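Local coordinates for FMN-binding protein (Syntrophomonas wolfei subsp. wolfei, PDB 3IN6) that binds flavin mononucleotide at sites shared between the two subunits of a dimer and is probably a redox flavoprotein whose substrate is not known, at residues A[12-15]-A[16-20]; A[65-68]-A[69-72]. All blocks are in the same frame, centred on the assembly; numbering follows the deposited sequence.

Interaction 1: A[12-15]-A[16-20]; sequences EIMD and RELLE
The chi1 of Met14, 179°, carries its CG beside its carbonyl carbon, while Leu18 one turn later holds CG beside its backbone N (chi1 -70°); together these choices bring Met14 CG and Leu18 CD1 to 3.9 Å, two side chains crossing at a slant on one flank of helix 2-28. Met14 is a selenomethionine, and its chain bends at both chi2 and chi3. The same torsion class in Leu19 lays its branch along the preceding turn, with CG 3.4 Å from Asp15 O.

Beneath these side chains runs regular alpha-helical hydrogen bonding, each carbonyl taking the amide four residues on. Leu19 N reaches Asp15 O at 2.8 Å, and Leu18 N reaches Met14 O at 2.9 Å. Glu17 CG lies 3.0 Å from Ile13 O, on the flank where Ile13 and Glu17 are exposed.

Arg16 bends at chi2 and chi3, turning its guanidinium toward the next turn. NH1 donates to Glu20 OE2 at 2.9 Å, an i to i+4 salt bridge lying nearly in the guanidinium plane and using the anti side of the carboxylate oxygen. Leu19 CD1 sits against one guanidinium face, offset toward its rim. Asp57 takes NH2 in a second salt bridge, and Arg23 shares Glu20 OE2.

Leucine suits the flank that meets Ile140, whereas the long, flexible arginine can join two acidic partners from an exposed position. The chemistry is thus divided, with apolar contact toward strand 131-141 and a charge network in which the salt bridge of Arg16 to Asp57 joins the helix to the loop holding Asp57.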
loop_
_atom_site.group_PDB
_atom_site.type_symbol
_atom_site.label_atom_id
_atom_site.label_comp_id
_atom_site.label_asym_id
_atom_site.label_seq_id
_atom_site.Cartn_x
_atom_site.Cartn_y
_atom_site.Cartn_z
ATOM N N GLU A 12 -12.989 18.794 -14.547
ATOM C CA GLU A 12 -11.846 19.713 -14.410
ATOM C C GLU A 12 -11.700 20.227 -12.990
ATOM O O GLU A 12 -10.594 20.250 -12.450
ATOM C CB GLU A 12 -11.973 20.908 -15.352
ATOM C CG GLU A 12 -11.897 20.571 -16.828
ATOM C CD GLU A 12 -10.521 20.139 -17.275
ATOM O OE1 GLU A 12 -9.543 20.372 -16.536
ATOM O OE2 GLU A 12 -10.411 19.580 -18.388
ATOM N N ILE A 13 -12.816 20.640 -12.393
ATOM C CA ILE A 13 -12.799 21.129 -11.032
ATOM C C ILE A 13 -12.356 19.977 -10.111
ATOM O O ILE A 13 -11.531 20.165 -9.210
ATOM C CB ILE A 13 -14.186 21.634 -10.582
ATOM C CG1 ILE A 13 -14.750 22.715 -11.534
ATOM C CG2 ILE A 13 -14.116 22.193 -9.187
ATOM C CD1 ILE A 13 -13.891 23.952 -11.666
HETATM N N MSE A 14 -12.905 18.787 -10.356
HETATM C CA MSE A 14 -12.571 17.614 -9.573
HETATM C C MSE A 14 -11.085 17.289 -9.696
HETATM O O MSE A 14 -10.417 17.027 -8.699
HETATM C CB MSE A 14 -13.402 16.414 -10.014
HETATM C CG MSE A 14 -13.074 15.147 -9.257
HETATM SE SE MSE A 14 -13.251 15.401 -7.314
HETATM C CE MSE A 14 -15.130 15.976 -7.291
ATOM N N ASP A 15 -10.571 17.308 -10.919
ATOM C CA ASP A 15 -9.165 17.027 -11.139
ATOM C C ASP A 15 -8.267 17.993 -10.387
ATOM O O ASP A 15 -7.313 17.562 -9.751
ATOM C CB ASP A 15 -8.837 17.022 -12.622
ATOM C CG ASP A 15 -9.321 15.760 -13.317
ATOM O OD1 ASP A 15 -9.908 14.885 -12.645
ATOM O OD2 ASP A 15 -9.107 15.641 -14.533
ATOM N N ARG A 16 -8.581 19.288 -10.438
ATOM C CA ARG A 16 -7.775 20.291 -9.736
ATOM C C ARG A 16 -7.793 20.054 -8.229
ATOM O O ARG A 16 -6.775 20.213 -7.547
ATOM C CB ARG A 16 -8.247 21.708 -10.076
ATOM C CG ARG A 16 -7.526 22.832 -9.362
ATOM C CD ARG A 16 -6.011 22.727 -9.435
ATOM N NE ARG A 16 -5.527 22.633 -10.802
ATOM C CZ ARG A 16 -4.284 22.319 -11.140
ATOM N NH1 ARG A 16 -3.362 22.054 -10.207
ATOM N NH2 ARG A 16 -3.965 22.256 -12.426
ATOM N N GLU A 17 -8.957 19.681 -7.716
ATOM C CA GLU A 17 -9.123 19.360 -6.297
ATOM C C GLU A 17 -8.214 18.184 -5.924
ATOM O O GLU A 17 -7.523 18.212 -4.922
ATOM C CB GLU A 17 -10.566 18.924 -6.046
ATOM C CG GLU A 17 -11.641 19.984 -6.226
ATOM C CD GLU A 17 -12.135 20.528 -4.916
ATOM O OE1 GLU A 17 -11.293 20.898 -4.072
ATOM O OE2 GLU A 17 -13.367 20.574 -4.730
ATOM N N LEU A 18 -8.230 17.143 -6.749
ATOM C CA LEU A 18 -7.411 15.964 -6.499
ATOM C C LEU A 18 -5.921 16.292 -6.575
ATOM O O LEU A 18 -5.151 15.857 -5.706
ATOM C CB LEU A 18 -7.771 14.858 -7.476
ATOM C CG LEU A 18 -9.148 14.244 -7.211
ATOM C CD1 LEU A 18 -9.656 13.479 -8.437
ATOM C CD2 LEU A 18 -9.086 13.346 -5.969
ATOM N N LEU A 19 -5.518 17.056 -7.597
ATOM C CA LEU A 19 -4.120 17.468 -7.748
ATOM C C LEU A 19 -3.644 18.265 -6.524
ATOM O O LEU A 19 -2.523 18.074 -6.044
ATOM C CB LEU A 19 -3.933 18.311 -9.011
ATOM C CG LEU A 19 -3.967 17.562 -10.355
ATOM C CD1 LEU A 19 -4.274 18.491 -11.531
ATOM C CD2 LEU A 19 -2.644 16.828 -10.532
ATOM N N GLU A 20 -4.471 19.163 -6.020
ATOM C CA GLU A 20 -4.042 19.977 -4.862
ATOM C C GLU A 20 -3.956 19.179 -3.579
ATOM O O GLU A 20 -3.003 19.325 -2.818
ATOM C CB GLU A 20 -4.892 21.217 -4.717
ATOM C CG GLU A 20 -4.742 22.135 -5.936
ATOM C CD GLU A 20 -3.288 22.481 -6.207
ATOM O OE1 GLU A 20 -2.612 22.985 -5.287
ATOM O OE2 GLU A 20 -2.827 22.251 -7.335
#

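Interaction 2: A[65-68]-A[69-72]; sequences FGAD and KTYA. With FMN (flavin mononucleotide), chain C.
FMN O2P is gripped twice by Thr70, once through its side chain and once through its backbone: OG1 donates to O2P at 2.7 Å, and Thr70 N donates to O2P at 3.0 Å. The chi1 of -63° makes this pincer possible, because it holds OG1 beside the backbone N and lets both donors face the same phosphate oxygen. Threonine fits doubly, since its side chain also touches Leu35 and Ala47 on the neighbouring strands, while its hydroxyl serves the ligand.

The phosphate lies at the start of helix 68-77, where the helix dipole would be expected to favour a negative group. Ala67 is the N-cap. Its carbonyl O accepts Tyr71 N at 3.0 Å, and Asp68 O likewise accepts Ala72 N, closing the first turn. Ala67 adopts left-handed backbone angles, and its N-H points almost straight at FMN O3' (3.0 Å, 179°).

Upstream, the backbone amides of Phe65 and Gly66 both donate to FMN O2, each at 3.1 Å. Gly66 has no side chain to collide with the ribityl O3' close by. The Phe65 ring lays one face over the pyrimidine end of the isoalloxazine, offset toward the ring's rim, with FMN C2 about 3.5 Å above its plane.

Asp68 turns its carboxylate to Arg64 in a salt bridge, and Tyr71 OH bonds to Asp105. Arg97 and Leu145 of the second subunit also hydrogen-bond the cofactor. A loop that follows the pyrimidine edge and ribityl chain, and leads into a helix whose N-terminus meets the phosphate, here forms one wall of a flavin site shared across the dimer, consistent with the split-barrel FMN-binding fold.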
loop_
_atom_site.group_PDB
_atom_site.type_symbol
_atom_site.label_atom_id
_atom_site.label_comp_id
_atom_site.label_asym_id
_atom_site.label_seq_id
_atom_site.Cartn_x
_atom_site.Cartn_y
_atom_site.Cartn_z
ATOM N N PHE A 65 17.198 5.216 -1.586
ATOM C CA PHE A 65 18.344 4.861 -0.753
ATOM C C PHE A 65 18.235 3.435 -0.185
ATOM O O PHE A 65 19.257 2.787 0.023
ATOM C CB PHE A 65 18.604 5.910 0.337
ATOM C CG PHE A 65 17.437 6.177 1.250
ATOM C CD1 PHE A 65 16.479 7.136 0.919
ATOM C CD2 PHE A 65 17.326 5.518 2.477
ATOM C CE1 PHE A 65 15.406 7.407 1.786
ATOM C CE2 PHE A 65 16.256 5.780 3.348
ATOM C CZ PHE A 65 15.297 6.723 2.999
ATOM N N GLY A 66 17.014 2.956 0.072
ATOM C CA GLY A 66 16.783 1.573 0.497
ATOM C C GLY A 66 15.901 0.979 -0.581
ATOM O O GLY A 66 16.274 0.973 -1.771
ATOM N N ALA A 67 14.747 0.456 -0.174
ATOM C CA ALA A 67 13.723 0.021 -1.111
ATOM C C ALA A 67 14.219 -0.798 -2.305
ATOM O O ALA A 67 13.868 -0.492 -3.438
ATOM C CB ALA A 67 12.970 1.273 -1.601
ATOM N N ASP A 68 14.995 -1.849 -2.037
ATOM C CA ASP A 68 15.593 -2.711 -3.082
ATOM C C ASP A 68 14.596 -3.468 -3.962
ATOM O O ASP A 68 14.724 -3.460 -5.180
ATOM C CB ASP A 68 16.517 -3.751 -2.438
ATOM C CG ASP A 68 17.736 -3.136 -1.746
ATOM O OD1 ASP A 68 18.132 -2.004 -2.087
ATOM O OD2 ASP A 68 18.310 -3.822 -0.869
ATOM N N LYS A 69 13.627 -4.143 -3.350
ATOM C CA LYS A 69 12.610 -4.903 -4.095
ATOM C C LYS A 69 11.713 -3.933 -4.877
ATOM O O LYS A 69 11.437 -4.141 -6.061
ATOM C CB LYS A 69 11.808 -5.774 -3.130
ATOM C CG LYS A 69 10.815 -6.805 -3.717
ATOM C CD LYS A 69 11.489 -7.824 -4.622
ATOM C CE LYS A 69 11.072 -9.293 -4.309
ATOM N NZ LYS A 69 9.617 -9.494 -4.249
ATOM N N THR A 70 11.276 -2.874 -4.207
ATOM C CA THR A 70 10.497 -1.790 -4.831
ATOM C C THR A 70 11.183 -1.278 -6.094
ATOM O O THR A 70 10.550 -1.137 -7.156
ATOM C CB THR A 70 10.322 -0.634 -3.837
ATOM O OG1 THR A 70 9.568 -1.127 -2.726
ATOM C CG2 THR A 70 9.575 0.554 -4.455
ATOM N N TYR A 71 12.494 -1.059 -5.991
ATOM C CA TYR A 71 13.286 -0.585 -7.121
ATOM C C TYR A 71 13.358 -1.617 -8.236
ATOM O O TYR A 71 13.183 -1.277 -9.410
ATOM C CB TYR A 71 14.704 -0.222 -6.660
ATOM C CG TYR A 71 15.604 0.216 -7.773
ATOM C CD1 TYR A 71 15.404 1.436 -8.414
ATOM C CD2 TYR A 71 16.671 -0.570 -8.179
ATOM C CE1 TYR A 71 16.246 1.860 -9.438
ATOM C CE2 TYR A 71 17.517 -0.152 -9.207
ATOM C CZ TYR A 71 17.297 1.061 -9.822
ATOM O OH TYR A 71 18.121 1.467 -10.835
ATOM N N ALA A 72 13.655 -2.865 -7.873
ATOM C CA ALA A 72 13.709 -3.965 -8.851
ATOM C C ALA A 72 12.370 -4.108 -9.583
ATOM O O ALA A 72 12.347 -4.345 -10.784
ATOM C CB ALA A 72 14.081 -5.284 -8.177
HETATM N N1 FMN C . 13.407 4.142 1.437
HETATM C C2 FMN C . 13.644 4.816 0.252
HETATM O O2 FMN C . 14.364 4.311 -0.615
HETATM N N3 FMN C . 13.070 6.065 0.044
HETATM C C4 FMN C . 12.267 6.649 1.013
HETATM O O4 FMN C . 11.774 7.769 0.793
HETATM C C4A FMN C . 12.043 5.969 2.221
HETATM N N5 FMN C . 11.252 6.526 3.222
HETATM C C5A FMN C . 11.016 5.856 4.417
HETATM C C6 FMN C . 10.202 6.448 5.395
HETATM C C7 FMN C . 9.966 5.786 6.602
HETATM C C7M FMN C . 9.096 6.441 7.632
HETATM C C8 FMN C . 10.526 4.523 6.837
HETATM C C8M FMN C . 10.270 3.787 8.127
HETATM C C9 FMN C . 11.330 3.929 5.855
HETATM C C9A FMN C . 11.588 4.595 4.635
HETATM N N10 FMN C . 12.384 4.025 3.630
HETATM C C10 FMN C . 12.617 4.710 2.433
HETATM C "C1'" FMN C . 13.035 2.673 3.826
HETATM C "C2'" FMN C . 12.272 1.535 3.148
HETATM O "O2'" FMN C . 10.924 1.520 3.566
HETATM C "C3'" FMN C . 12.977 0.210 3.465
HETATM O "O3'" FMN C . 14.204 0.179 2.763
HETATM C "C4'" FMN C . 12.145 -1.032 3.126
HETATM O "O4'" FMN C . 12.749 -2.177 3.686
HETATM C "C5'" FMN C . 12.014 -1.255 1.629
HETATM O "O5'" FMN C . 11.179 -2.363 1.395
HETATM P P FMN C . 11.330 -3.289 0.077
HETATM O O1P FMN C . 12.586 -4.115 0.134
HETATM O O2P FMN C . 11.366 -2.466 -1.202
HETATM O O3P FMN C . 10.155 -4.205 0.155
#

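In the fold
The two interactions lie on opposite sides of the chain's centre, their own centres about 31 Å apart, and share no helix or strand. Interaction 1 is a surface contact midway along the long N-terminal helix, held by backbone bonds, leucine packing and salt bridges within the protein. Interaction 2 is partly buried, where strand 59-64 gives way to helix 68-77, and several of its polar groups bind a cofactor. Strand 131-141 is a common neighbour, touched by Leu18 and Leu19 in the first and by Tyr71 in the second. Arg16 and Glu20 pair their charges within one helix; 65-72 also serves an anionic ligand, one backbone amide and a hydroxyl holding the phosphate and other amides the flavin O2 and ribityl O3'.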